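PDB 1UZ5: 402AA LONG hypothetical molybdopterin biosynthesis MOEA protein from Pyrococcus horikoshii, which probably catalyses the insertion of molybdate into adenylyl-molybdopterin, giving Mo-molybdopterin and AMP, a late step of molybdenum cofactor biosynthesis that uses magnesium. Local coordinates for residues A[23-28]-A[176-181]; A[55-60]-A[98-103]; A[112-117]-A[137-142]; A[185-190]-A[204-209]; A[301-306]-A[366-371]. All blocks are in the same frame, centred on the assembly; numbering follows the deposited sequence.

Contact 1 of 5, residues A[23-28]-A[176-181]; sequences PGIEEV and KVFRKP
Glu26 and Val177 face each other as an antiparallel hydrogen-bonded pair, each residue donating one backbone bond and accepting one. Glu26 N donates to Val177 O at 2.9 Å, and Val177 N returns the bond to Glu26 O at 2.8 Å. Two residues on, past the end of strand 176-178, Arg179 N gives an almost straight bond (178°) to Gly24 O at 2.9 Å, so the pairing outlasts the strand. The flanking CA-H groups of Ile25 and Lys176 also lean on the carbonyls of Val177 and Glu26.

The side chain of Glu26 crosses that of Arg179 at about a right angle. Its CB sits over the centre of one face of the guanidinium, 3.5 Å from Arg179 CZ. Glu26 OE1 stays 3.8 Å from Arg179 NH1 and well out of the guanidinium plane, a long salt bridge of charge alone. The firmer partner of this carboxylate is Arg36, which meets Glu26 OE2 in a salt bridge and also donates to Phe178 O. A water that accepts from Lys180 N gives OE2 a further, weak bond. On the face of the ribbon that carries Glu27 and Lys176, these two side chains lie side by side, Glu27 OE2 touching Lys176 CG at 3.4 Å while the ammonium lies farther off. Pro23 CB rests 3.3 Å from Arg179 O and packs against the Pro181 ring. Together these contacts form a two-stranded antiparallel ribbon, pairing a strand near the N-terminus with one that leads into the probable molybdopterin-binding domain.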
# COMPACT_ATOMS: atom_id res chain seq x y z
N PRO A 23 2.66 8.82 -13.69
CA PRO A 23 2.63 7.54 -14.41
C PRO A 23 1.34 7.32 -15.19
O PRO A 23 1.29 6.51 -16.12
CB PRO A 23 2.82 6.52 -13.30
CG PRO A 23 2.06 7.15 -12.17
CD PRO A 23 2.51 8.60 -12.24
N GLY A 24 0.30 8.06 -14.82
CA GLY A 24 -0.97 7.90 -15.51
C GLY A 24 -1.85 6.89 -14.79
O GLY A 24 -1.39 6.19 -13.88
N ILE A 25 -3.10 6.81 -15.22
CA ILE A 25 -4.07 5.90 -14.63
C ILE A 25 -4.59 4.89 -15.63
O ILE A 25 -4.68 5.17 -16.82
CB ILE A 25 -5.27 6.69 -14.07
CG1 ILE A 25 -4.78 7.68 -13.01
CG2 ILE A 25 -6.31 5.75 -13.48
CD1 ILE A 25 -5.86 8.60 -12.47
N GLU A 26 -4.92 3.69 -15.15
CA GLU A 26 -5.46 2.65 -16.02
C GLU A 26 -6.51 1.86 -15.25
O GLU A 26 -6.51 1.82 -14.02
CB GLU A 26 -4.35 1.70 -16.49
CG GLU A 26 -3.85 0.74 -15.43
CD GLU A 26 -2.92 -0.32 -15.99
OE1 GLU A 26 -3.33 -1.05 -16.91
OE2 GLU A 26 -1.78 -0.43 -15.49
N GLU A 27 -7.41 1.22 -15.98
CA GLU A 27 -8.44 0.42 -15.34
C GLU A 27 -8.12 -1.04 -15.54
O GLU A 27 -7.80 -1.48 -16.64
CB GLU A 27 -9.82 0.72 -15.92
CG GLU A 27 -10.33 2.12 -15.61
CD GLU A 27 -11.83 2.24 -15.80
OE1 GLU A 27 -12.33 1.88 -16.88
OE2 GLU A 27 -12.51 2.70 -14.85
N VAL A 28 -8.19 -1.80 -14.45
CA VAL A 28 -7.92 -3.23 -14.52
C VAL A 28 -9.12 -3.95 -13.93
O VAL A 28 -9.81 -3.40 -13.07
CB VAL A 28 -6.68 -3.60 -13.70
CG1 VAL A 28 -5.44 -2.92 -14.29
CG2 VAL A 28 -6.88 -3.17 -12.25
N LYS A 176 -9.76 1.76 -11.01
CA LYS A 176 -8.76 2.67 -11.53
C LYS A 176 -7.52 2.67 -10.65
O LYS A 176 -7.58 3.04 -9.48
CB LYS A 176 -9.32 4.09 -11.61
CG LYS A 176 -10.35 4.28 -12.72
CD LYS A 176 -10.82 5.73 -12.79
CE LYS A 176 -11.76 5.93 -13.96
NZ LYS A 176 -12.20 7.35 -14.07
N VAL A 177 -6.41 2.23 -11.21
CA VAL A 177 -5.17 2.18 -10.45
C VAL A 177 -4.07 2.95 -11.16
O VAL A 177 -4.14 3.19 -12.37
CB VAL A 177 -4.73 0.72 -10.23
CG1 VAL A 177 -5.78 -0.03 -9.41
CG2 VAL A 177 -4.51 0.03 -11.56
N PHE A 178 -3.05 3.35 -10.41
CA PHE A 178 -1.93 4.07 -10.99
C PHE A 178 -1.12 3.11 -11.84
O PHE A 178 -0.94 1.95 -11.46
CB PHE A 178 -1.02 4.63 -9.90
CG PHE A 178 -1.55 5.86 -9.22
CD1 PHE A 178 -1.73 7.04 -9.92
CD2 PHE A 178 -1.82 5.84 -7.85
CE1 PHE A 178 -2.16 8.19 -9.28
CE2 PHE A 178 -2.25 6.99 -7.20
CZ PHE A 178 -2.42 8.17 -7.91
N ARG A 179 -0.65 3.58 -12.99
CA ARG A 179 0.21 2.75 -13.82
C ARG A 179 1.50 2.72 -13.01
O ARG A 179 1.74 3.62 -12.20
CB ARG A 179 0.44 3.39 -15.18
CG ARG A 179 -0.77 3.34 -16.10
CD ARG A 179 -0.49 4.04 -17.42
NE ARG A 179 -1.66 4.03 -18.29
CZ ARG A 179 -2.13 2.94 -18.91
NH1 ARG A 179 -1.52 1.78 -18.75
NH2 ARG A 179 -3.20 3.03 -19.68
N LYS A 180 2.31 1.70 -13.19
CA LYS A 180 3.54 1.61 -12.41
C LYS A 180 4.63 2.54 -12.94
O LYS A 180 4.98 2.48 -14.11
CB LYS A 180 4.05 0.17 -12.39
CG LYS A 180 3.10 -0.80 -11.70
CD LYS A 180 3.60 -2.23 -11.77
CE LYS A 180 2.66 -3.17 -11.02
NZ LYS A 180 3.14 -4.57 -11.09
N PRO A 181 5.14 3.43 -12.08
CA PRO A 181 6.20 4.37 -12.48
C PRO A 181 7.41 3.53 -12.90
O PRO A 181 7.86 2.68 -12.13
CB PRO A 181 6.47 5.15 -11.20
CG PRO A 181 5.19 5.03 -10.43
CD PRO A 181 4.81 3.60 -10.66
O HOH W 1 1.63 -0.06 -15.05

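Contact 2 of 5, residues A[55-60]-A[98-103]; sequences TVDGYA and AAYIST. With SO4 (sulfate ion), chain B.
Two neighbouring antiparallel strands of a six-stranded mixed sheet, in the MoeA N-terminal region, meet here at 58-60 and 98-101. Gly58 with Ile101 and Ala60 with Ala99 are hydrogen-bonded pairs, each closed by two backbone bonds. Between them Tyr59 and Tyr100 form a non-hydrogen-bonded pair, with both side chains on the same face of the sheet. Their rings make a T-shaped (edge-to-face) stack: the edge of Tyr100 is directed at the face of Tyr59, with centroids 5.6 Å apart and planes at 76°. Tyr100 CD1 does the touching, 4.0 Å from Tyr59 CZ and offset toward the rim. The Tyr100 CG is turned anti to the backbone N (chi1 174°), which lays the ring along the partner strand, with CD1 only 3.3 Å from Gly58 O and the hydroxyl beside Asp57 CB. A leucine at Tyr100 would probably leave the face of Tyr59 without its aromatic edge and open a gap beside Asp57.

The other face carries Ala60 CB and Ile101 CG2, and Ile101 continues onto Val114 of strand 113-116. Past the end of strand 98-101, Ser102 OG donates to sulfate O4 at 2.7 Å, while its CB stays against Asp57 OD1; the ion, probably from the crystallisation liquor, is also bound by Ala85 N. Asp57 then takes over the pairing, and its OD1 is gripped twice by one residue: Thr103 N meets it at 2.7 Å nearly along the C-O axis, while Thr103 OG1 donates from above the carboxylate plane at 3.2 Å.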
# COMPACT_ATOMS: atom_id res chain seq x y z
N THR A 55 -32.95 -11.65 9.48
CA THR A 55 -31.73 -12.06 10.18
C THR A 55 -31.93 -13.40 10.86
O THR A 55 -31.01 -13.94 11.46
CB THR A 55 -31.31 -11.01 11.23
OG1 THR A 55 -32.36 -10.86 12.19
CG2 THR A 55 -31.04 -9.67 10.56
N VAL A 56 -33.14 -13.94 10.76
CA VAL A 56 -33.47 -15.23 11.35
C VAL A 56 -34.56 -15.90 10.51
O VAL A 56 -35.22 -15.24 9.71
CB VAL A 56 -34.03 -15.07 12.79
CG1 VAL A 56 -33.02 -14.34 13.67
CG2 VAL A 56 -35.35 -14.32 12.76
N ASP A 57 -34.73 -17.21 10.68
CA ASP A 57 -35.78 -17.93 9.97
C ASP A 57 -37.04 -17.64 10.78
O ASP A 57 -37.02 -17.72 12.01
CB ASP A 57 -35.56 -19.44 9.97
CG ASP A 57 -34.36 -19.87 9.14
OD1 ASP A 57 -34.04 -19.19 8.14
OD2 ASP A 57 -33.75 -20.90 9.49
N GLY A 58 -38.14 -17.32 10.12
CA GLY A 58 -39.36 -17.06 10.85
C GLY A 58 -40.46 -16.49 10.00
O GLY A 58 -40.62 -16.88 8.84
N TYR A 59 -41.22 -15.56 10.55
CA TYR A 59 -42.32 -14.98 9.81
C TYR A 59 -42.27 -13.47 9.70
O TYR A 59 -42.19 -12.76 10.71
CB TYR A 59 -43.65 -15.41 10.44
CG TYR A 59 -43.84 -16.91 10.38
CD1 TYR A 59 -43.27 -17.75 11.34
CD2 TYR A 59 -44.54 -17.48 9.33
CE1 TYR A 59 -43.39 -19.14 11.23
CE2 TYR A 59 -44.67 -18.85 9.22
CZ TYR A 59 -44.09 -19.68 10.17
OH TYR A 59 -44.22 -21.04 10.03
N ALA A 60 -42.31 -13.00 8.46
CA ALA A 60 -42.30 -11.58 8.16
C ALA A 60 -43.70 -11.09 8.45
O ALA A 60 -44.68 -11.70 8.01
CB ALA A 60 -41.96 -11.35 6.69
N ALA A 98 -49.09 -12.78 7.05
CA ALA A 98 -47.67 -13.01 7.29
C ALA A 98 -47.07 -13.91 6.20
O ALA A 98 -47.79 -14.49 5.39
CB ALA A 98 -47.48 -13.66 8.65
N ALA A 99 -45.75 -14.03 6.20
CA ALA A 99 -45.07 -14.87 5.23
C ALA A 99 -43.89 -15.56 5.88
O ALA A 99 -43.17 -14.96 6.69
CB ALA A 99 -44.58 -14.04 4.06
N TYR A 100 -43.71 -16.84 5.57
CA TYR A 100 -42.55 -17.53 6.10
C TYR A 100 -41.36 -16.90 5.37
O TYR A 100 -41.46 -16.56 4.19
CB TYR A 100 -42.58 -19.02 5.80
CG TYR A 100 -41.30 -19.68 6.25
CD1 TYR A 100 -41.04 -19.87 7.60
CD2 TYR A 100 -40.30 -20.01 5.33
CE1 TYR A 100 -39.82 -20.35 8.04
CE2 TYR A 100 -39.07 -20.50 5.76
CZ TYR A 100 -38.83 -20.66 7.11
OH TYR A 100 -37.61 -21.11 7.55
N ILE A 101 -40.24 -16.75 6.06
CA ILE A 101 -39.07 -16.18 5.42
C ILE A 101 -37.82 -16.79 6.05
O ILE A 101 -37.79 -17.03 7.25
CB ILE A 101 -39.04 -14.63 5.59
CG1 ILE A 101 -37.89 -14.03 4.79
CG2 ILE A 101 -38.90 -14.26 7.07
CD1 ILE A 101 -37.99 -12.53 4.64
N SER A 102 -36.81 -17.06 5.24
CA SER A 102 -35.58 -17.64 5.77
C SER A 102 -34.52 -16.56 5.95
O SER A 102 -34.59 -15.49 5.34
CB SER A 102 -35.07 -18.75 4.85
OG SER A 102 -34.86 -18.28 3.54
N THR A 103 -33.55 -16.84 6.80
CA THR A 103 -32.48 -15.90 7.07
C THR A 103 -31.85 -15.40 5.78
O THR A 103 -31.61 -16.19 4.86
CB THR A 103 -31.38 -16.54 7.94
OG1 THR A 103 -31.97 -17.04 9.15
CG2 THR A 103 -30.32 -15.52 8.30
S SO4 B . -33.10 -20.96 1.70
O1 SO4 B . -33.76 -21.51 3.08
O2 SO4 B . -31.68 -20.90 1.96
O3 SO4 B . -33.40 -21.76 0.71
O4 SO4 B . -33.62 -19.62 1.59

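Contact 3 of 5, residues A[112-117]-A[137-142]; sequences DAVIQF and LGVMKK
The backbones of 112-117 and 137-142 approach over a short length, with CA atoms 4.9 Å apart at Ala113 and Leu137 and 4.7 Å apart at Val114 and Gly138. One backbone bond joins them, from Val114 N to Leu137 O at 2.9 Å. The contact joins segment 137-142, which leads into the short strand 139-140, to an outermost strand of the six-stranded mixed sheet in the MoeA N-terminal region. Strand 113-116 opens with a classic beta bulge, in which Asp112 and Ala113 both face Val61 of the next strand. The carboxylate of Asp112 is taken up there too, its OD1 accepting from Ala63 N.

Gly138 lies at positive phi (62°), a conformation that favours glycine. A side chain on it would moreover point at strand 113-116 and run into Val114 O, so the close approach of the two chains also depends on its absence. Around this point aliphatic groups pack on one another and on backbone carbonyls. Leu137 puts its CG near Val114 O, and its CB faces Ala113 CB. Its CD2 just reaches Ile115 CG1. Val114 CB lies against Gly138 O at 3.5 Å, and the same valine continues onto Ala54 and Ile101, which places it between segment 137-142 and the sheet. Val139 also reaches Ala113 and Val114, its side chain crossing that of Val114 at about a right angle. With CG2 beside the backbone N and CG1 anti to it (chi1 -178°), Val139 CG2 lies 3.8 Å from Ala113 CA and 4.0 Å from Val114 CG2.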
# COMPACT_ATOMS: atom_id res chain seq x y z
N ASP A 112 -42.21 -5.31 8.07
CA ASP A 112 -41.17 -4.51 8.70
C ASP A 112 -40.53 -5.20 9.89
O ASP A 112 -39.74 -4.61 10.62
CB ASP A 112 -41.71 -3.14 9.12
CG ASP A 112 -42.86 -3.23 10.11
OD1 ASP A 112 -43.15 -4.34 10.60
OD2 ASP A 112 -43.48 -2.19 10.39
N ALA A 113 -40.88 -6.47 10.09
CA ALA A 113 -40.31 -7.25 11.17
C ALA A 113 -40.41 -8.73 10.84
O ALA A 113 -41.24 -9.15 10.05
CB ALA A 113 -41.04 -6.97 12.48
N VAL A 114 -39.52 -9.52 11.46
CA VAL A 114 -39.53 -10.96 11.29
C VAL A 114 -39.52 -11.57 12.68
O VAL A 114 -38.64 -11.28 13.49
CB VAL A 114 -38.30 -11.48 10.51
CG1 VAL A 114 -38.38 -13.00 10.40
CG2 VAL A 114 -38.25 -10.86 9.12
N ILE A 115 -40.49 -12.42 12.96
CA ILE A 115 -40.57 -13.07 14.27
C ILE A 115 -39.97 -14.46 14.14
O ILE A 115 -40.42 -15.25 13.31
CB ILE A 115 -42.03 -13.18 14.74
CG1 ILE A 115 -42.66 -11.79 14.80
CG2 ILE A 115 -42.09 -13.87 16.10
CD1 ILE A 115 -44.14 -11.77 15.22
N GLN A 116 -38.95 -14.75 14.94
CA GLN A 116 -38.27 -16.04 14.91
C GLN A 116 -39.26 -17.19 14.85
O GLN A 116 -40.34 -17.13 15.44
CB GLN A 116 -37.40 -16.24 16.14
CG GLN A 116 -36.28 -15.24 16.31
CD GLN A 116 -35.49 -15.49 17.57
OE1 GLN A 116 -34.83 -16.51 17.70
NE2 GLN A 116 -35.56 -14.55 18.51
N PHE A 117 -38.88 -18.23 14.13
CA PHE A 117 -39.71 -19.41 13.96
C PHE A 117 -40.21 -19.96 15.30
O PHE A 117 -41.39 -20.28 15.45
CB PHE A 117 -38.90 -20.49 13.23
CG PHE A 117 -39.71 -21.66 12.77
CD1 PHE A 117 -40.67 -21.51 11.77
CD2 PHE A 117 -39.53 -22.92 13.33
CE1 PHE A 117 -41.44 -22.60 11.34
CE2 PHE A 117 -40.29 -24.01 12.91
CZ PHE A 117 -41.24 -23.85 11.91
N LEU A 137 -37.32 -5.58 14.20
CA LEU A 137 -37.03 -6.86 14.85
C LEU A 137 -36.75 -7.92 13.79
O LEU A 137 -37.50 -8.03 12.82
CB LEU A 137 -38.24 -7.31 15.68
CG LEU A 137 -38.23 -8.74 16.23
CD1 LEU A 137 -37.25 -8.86 17.38
CD2 LEU A 137 -39.64 -9.11 16.69
N GLY A 138 -35.68 -8.69 13.98
CA GLY A 138 -35.33 -9.74 13.03
C GLY A 138 -35.01 -9.25 11.63
O GLY A 138 -35.10 -10.01 10.66
N VAL A 139 -34.62 -7.99 11.51
CA VAL A 139 -34.31 -7.40 10.22
C VAL A 139 -33.02 -6.59 10.17
O VAL A 139 -32.71 -5.84 11.09
CB VAL A 139 -35.46 -6.47 9.77
CG1 VAL A 139 -35.15 -5.89 8.39
CG2 VAL A 139 -36.78 -7.21 9.76
N MET A 140 -32.29 -6.75 9.07
CA MET A 140 -31.06 -6.00 8.81
C MET A 140 -31.54 -5.08 7.71
O MET A 140 -31.70 -5.51 6.56
CB MET A 140 -29.97 -6.94 8.30
CG MET A 140 -28.77 -6.25 7.66
SD MET A 140 -27.74 -5.33 8.81
CE MET A 140 -26.92 -6.68 9.67
N LYS A 141 -31.79 -3.82 8.05
CA LYS A 141 -32.29 -2.88 7.06
C LYS A 141 -31.29 -2.51 5.99
O LYS A 141 -30.08 -2.54 6.21
CB LYS A 141 -32.81 -1.62 7.77
CG LYS A 141 -33.85 -1.94 8.85
CD LYS A 141 -34.47 -0.69 9.45
CE LYS A 141 -35.35 0.03 8.44
NZ LYS A 141 -35.92 1.29 9.02
N LYS A 142 -31.81 -2.18 4.82
CA LYS A 142 -31.02 -1.79 3.66
C LYS A 142 -30.00 -0.71 4.00
O LYS A 142 -30.36 0.34 4.53
CB LYS A 142 -31.95 -1.29 2.56
CG LYS A 142 -31.26 -0.77 1.31
CD LYS A 142 -32.28 -0.25 0.30
CE LYS A 142 -31.61 0.24 -0.97
NZ LYS A 142 -32.58 0.81 -1.93

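Contact 4 of 5, residues A[185-190]-A[204-209]; sequences VISTGN and IYDING
Strand 185-188 passes the start of helix 208-219, the closest CA atoms being those of Ser187 and Gly209 at 5.7 Å. Across this gap Ser187 OG donates to Asp206 OD1 in a short bond of 2.5 Å, arriving from above the carboxylate plane, 44° out of it. The same oxygen is held a second time, by Gly209 N at 3.0 Å, which meets the syn lone pair of OD1. Because this N-H lies three residues on, Asp206 forms an Asx motif at the head of the helix, and its second oxygen, OD2, accepts from Arg210 N. Three bonds thus fix the rotation of the carboxylate.

The space at Gly209 suits glycine, since a side chain there would collide with both Ser187 OG and Asp206 OD2. Val185 CG1 packs on the bare Gly209 CA at 4.0 Å.

The contact lies in the probable molybdopterin-binding domain. Strand 182-188 runs between the parallel strands 222-229 and 249-253 of a mixed six-stranded sheet. Phe225 of the former touches both Ser187 and Asp206, and Ser253 of the latter touches Ser187. Helix 208-219 starts on this side of the strand, against Val185 and Ser187, whereas Ile186 and Thr188 pack on helix 233-246.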
# COMPACT_ATOMS: atom_id res chain seq x y z
N VAL A 185 17.24 1.25 -14.07
CA VAL A 185 18.36 1.10 -13.15
C VAL A 185 19.65 0.69 -13.84
O VAL A 185 19.66 -0.22 -14.68
CB VAL A 185 18.03 0.05 -12.07
CG1 VAL A 185 19.23 -0.13 -11.14
CG2 VAL A 185 16.79 0.49 -11.29
N ILE A 186 20.74 1.36 -13.46
CA ILE A 186 22.06 1.09 -14.01
C ILE A 186 23.10 0.86 -12.91
O ILE A 186 23.09 1.54 -11.89
CB ILE A 186 22.55 2.29 -14.88
CG1 ILE A 186 21.67 2.43 -16.12
CG2 ILE A 186 24.02 2.10 -15.26
CD1 ILE A 186 21.86 3.75 -16.86
N SER A 187 23.98 -0.12 -13.12
CA SER A 187 25.07 -0.40 -12.17
C SER A 187 26.38 -0.01 -12.87
O SER A 187 26.62 -0.42 -14.01
CB SER A 187 25.11 -1.88 -11.80
OG SER A 187 24.03 -2.22 -10.94
N THR A 188 27.21 0.79 -12.21
CA THR A 188 28.47 1.22 -12.83
C THR A 188 29.71 0.75 -12.06
O THR A 188 29.76 0.83 -10.83
CB THR A 188 28.54 2.75 -12.96
OG1 THR A 188 28.55 3.35 -11.65
CG2 THR A 188 27.36 3.28 -13.75
N GLY A 189 30.70 0.27 -12.80
CA GLY A 189 31.93 -0.20 -12.19
C GLY A 189 32.66 -1.15 -13.12
O GLY A 189 32.04 -2.06 -13.69
N ASN A 190 33.96 -0.96 -13.28
CA ASN A 190 34.74 -1.83 -14.15
C ASN A 190 34.89 -3.23 -13.58
O ASN A 190 35.21 -4.18 -14.30
CB ASN A 190 36.13 -1.23 -14.41
CG ASN A 190 36.06 0.11 -15.11
OD1 ASN A 190 35.27 0.29 -16.04
ND2 ASN A 190 36.90 1.04 -14.69
N ILE A 204 33.42 -8.81 -9.58
CA ILE A 204 32.39 -9.20 -8.62
C ILE A 204 31.03 -9.14 -9.33
O ILE A 204 30.91 -8.57 -10.42
CB ILE A 204 32.37 -8.26 -7.41
CG1 ILE A 204 32.09 -6.83 -7.86
CG2 ILE A 204 33.70 -8.33 -6.65
CD1 ILE A 204 31.84 -5.88 -6.71
N TYR A 205 30.01 -9.72 -8.72
CA TYR A 205 28.67 -9.72 -9.30
C TYR A 205 27.86 -8.52 -8.84
O TYR A 205 28.03 -8.04 -7.72
CB TYR A 205 27.93 -11.00 -8.92
CG TYR A 205 28.46 -12.23 -9.60
CD1 TYR A 205 28.33 -12.40 -10.98
CD2 TYR A 205 29.07 -13.25 -8.86
CE1 TYR A 205 28.80 -13.55 -11.60
CE2 TYR A 205 29.54 -14.39 -9.48
CZ TYR A 205 29.40 -14.54 -10.85
OH TYR A 205 29.85 -15.69 -11.46
N ASP A 206 26.98 -8.05 -9.71
CA ASP A 206 26.12 -6.92 -9.36
C ASP A 206 25.24 -7.30 -8.18
O ASP A 206 24.82 -8.44 -8.06
CB ASP A 206 25.20 -6.55 -10.53
CG ASP A 206 24.09 -5.61 -10.10
OD1 ASP A 206 24.39 -4.44 -9.80
OD2 ASP A 206 22.91 -6.05 -10.05
N ILE A 207 24.98 -6.33 -7.31
CA ILE A 207 24.09 -6.57 -6.19
C ILE A 207 23.05 -5.45 -6.10
O ILE A 207 21.87 -5.71 -5.82
CB ILE A 207 24.85 -6.67 -4.85
CG1 ILE A 207 23.84 -6.89 -3.72
CG2 ILE A 207 25.67 -5.41 -4.61
CD1 ILE A 207 24.47 -7.16 -2.36
N ASN A 208 23.47 -4.22 -6.35
CA ASN A 208 22.57 -3.07 -6.27
C ASN A 208 21.51 -2.99 -7.36
O ASN A 208 20.40 -2.52 -7.12
CB ASN A 208 23.36 -1.76 -6.25
CG ASN A 208 24.22 -1.61 -5.01
OD1 ASN A 208 23.81 -1.98 -3.91
ND2 ASN A 208 25.41 -1.06 -5.18
N GLY A 209 21.86 -3.44 -8.56
CA GLY A 209 20.92 -3.40 -9.67
C GLY A 209 19.67 -4.20 -9.34
O GLY A 209 18.55 -3.70 -9.44

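Contact 5 of 5, residues A[301-306]-A[366-371]; sequences PGYPTS and SGAVTS
Tyr303 swings its CG anti to the backbone N (chi1 -168°), carrying the ring across to Ala368, while Thr305 holds CG2 beside its own backbone N and directs that methyl at Ser371. Two helix starts meet in this way, Tyr303 and Gly367 being the N-cap residues of helices 304-322 and 368-374. The contact joins the probable molybdopterin-binding domain to the MoeA C-terminal region. Tyr303 CE1 touches Ala368 CB obliquely at 3.7 Å, and the same methyl lies 4.1 Å from Pro304 CD. Replacing Tyr303 by a serine would probably leave Ala368 CB with Pro304 CD as its partner across the contact and open a gap between the two helix starts. Thr305 CG2 packs on Ser371 CB and on its carbonyl carbon.

A water bridges the helices, accepting from Thr305 N at 2.9 Å and donating to Ala368 O at 2.8 Å; it sits over one face of the Tyr303 ring, toward the rim. At the start of the second helix Gly367 O is held twice by Ser371, whose N and OG reach it from opposite faces of the carbonyl plane, at 3.0 Å from N and 2.5 Å from OG.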
# COMPACT_ATOMS: atom_id res chain seq x y z
N PRO A 301 25.51 5.99 -4.20
CA PRO A 301 26.74 5.30 -3.80
C PRO A 301 26.72 3.82 -4.19
O PRO A 301 25.65 3.21 -4.30
CB PRO A 301 26.76 5.46 -2.28
CG PRO A 301 26.02 6.74 -2.06
CD PRO A 301 24.86 6.61 -3.03
N GLY A 302 27.90 3.25 -4.40
CA GLY A 302 28.00 1.85 -4.76
C GLY A 302 27.97 0.90 -3.57
O GLY A 302 27.63 -0.27 -3.72
N TYR A 303 28.34 1.39 -2.39
CA TYR A 303 28.33 0.56 -1.19
C TYR A 303 26.86 0.21 -0.91
O TYR A 303 26.05 1.10 -0.68
CB TYR A 303 28.92 1.32 -0.00
CG TYR A 303 29.20 0.43 1.19
CD1 TYR A 303 30.13 -0.60 1.10
CD2 TYR A 303 28.52 0.61 2.39
CE1 TYR A 303 30.38 -1.44 2.18
CE2 TYR A 303 28.76 -0.22 3.48
CZ TYR A 303 29.69 -1.25 3.37
OH TYR A 303 29.92 -2.10 4.42
N PRO A 304 26.52 -1.09 -0.91
CA PRO A 304 25.16 -1.60 -0.67
C PRO A 304 24.27 -0.88 0.34
O PRO A 304 23.20 -0.39 -0.02
CB PRO A 304 25.41 -3.06 -0.31
CG PRO A 304 26.55 -3.40 -1.24
CD PRO A 304 27.47 -2.21 -1.05
N THR A 305 24.69 -0.80 1.60
CA THR A 305 23.88 -0.13 2.62
C THR A 305 23.75 1.37 2.39
O THR A 305 22.78 2.00 2.82
CB THR A 305 24.44 -0.36 4.04
OG1 THR A 305 25.73 0.25 4.15
CG2 THR A 305 24.56 -1.84 4.34
N SER A 306 24.74 1.96 1.72
CA SER A 306 24.72 3.40 1.44
C SER A 306 23.77 3.67 0.28
O SER A 306 23.07 4.68 0.26
CB SER A 306 26.13 3.89 1.08
OG SER A 306 27.03 3.65 2.14
N SER A 366 32.28 -6.26 8.79
CA SER A 366 31.31 -7.34 8.64
C SER A 366 31.15 -7.70 7.16
O SER A 366 30.69 -8.79 6.83
CB SER A 366 29.95 -6.93 9.21
OG SER A 366 29.39 -5.85 8.48
N GLY A 367 31.55 -6.79 6.29
CA GLY A 367 31.45 -7.05 4.86
C GLY A 367 30.31 -6.28 4.20
O GLY A 367 29.29 -6.02 4.83
N ALA A 368 30.48 -5.93 2.94
CA ALA A 368 29.46 -5.18 2.21
C ALA A 368 28.13 -5.92 2.08
O ALA A 368 27.07 -5.35 2.31
CB ALA A 368 29.99 -4.81 0.83
N VAL A 369 28.19 -7.19 1.69
CA VAL A 369 26.97 -7.97 1.51
C VAL A 369 26.28 -8.31 2.83
O VAL A 369 25.07 -8.13 2.97
CB VAL A 369 27.27 -9.26 0.72
CG1 VAL A 369 25.99 -10.04 0.48
CG2 VAL A 369 27.91 -8.89 -0.62
N THR A 370 27.05 -8.79 3.81
CA THR A 370 26.49 -9.13 5.11
C THR A 370 25.84 -7.90 5.75
O THR A 370 24.81 -8.01 6.41
CB THR A 370 27.60 -9.68 6.05
OG1 THR A 370 28.03 -10.96 5.57
CG2 THR A 370 27.08 -9.83 7.47
N SER A 371 26.44 -6.73 5.54
CA SER A 371 25.91 -5.49 6.08
C SER A 371 24.56 -5.19 5.44
O SER A 371 23.61 -4.76 6.11
CB SER A 371 26.87 -4.33 5.80
OG SER A 371 28.10 -4.52 6.47
O HOH W 2 26.83 -2.57 2.50

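In the fold
The five contacts fall into two distant groups with contact 1 between them. Contacts 2 and 3 share the sheet of the N-terminal region, their centres 7 Å apart, joined by a probable hydrogen bond from Ile115 N to Tyr59 O. Contacts 4 and 5, centres 13 Å apart, meet within the probable molybdopterin-binding domain where Asn208 ND2 reaches Gly302 O, and Ile207 CD1, 4.2 Å from Val369 CG2, links that domain with the C-terminal region. Between contacts 2 and 4 the centres are about 69 Å apart, as expected of an elongated chain. The ribbon of contact 1 runs directly on into strand 182-188 of contact 4. The nearest atoms of contacts 2 and 4 are about 53 Å apart, so the sulfate lies far from contact 4.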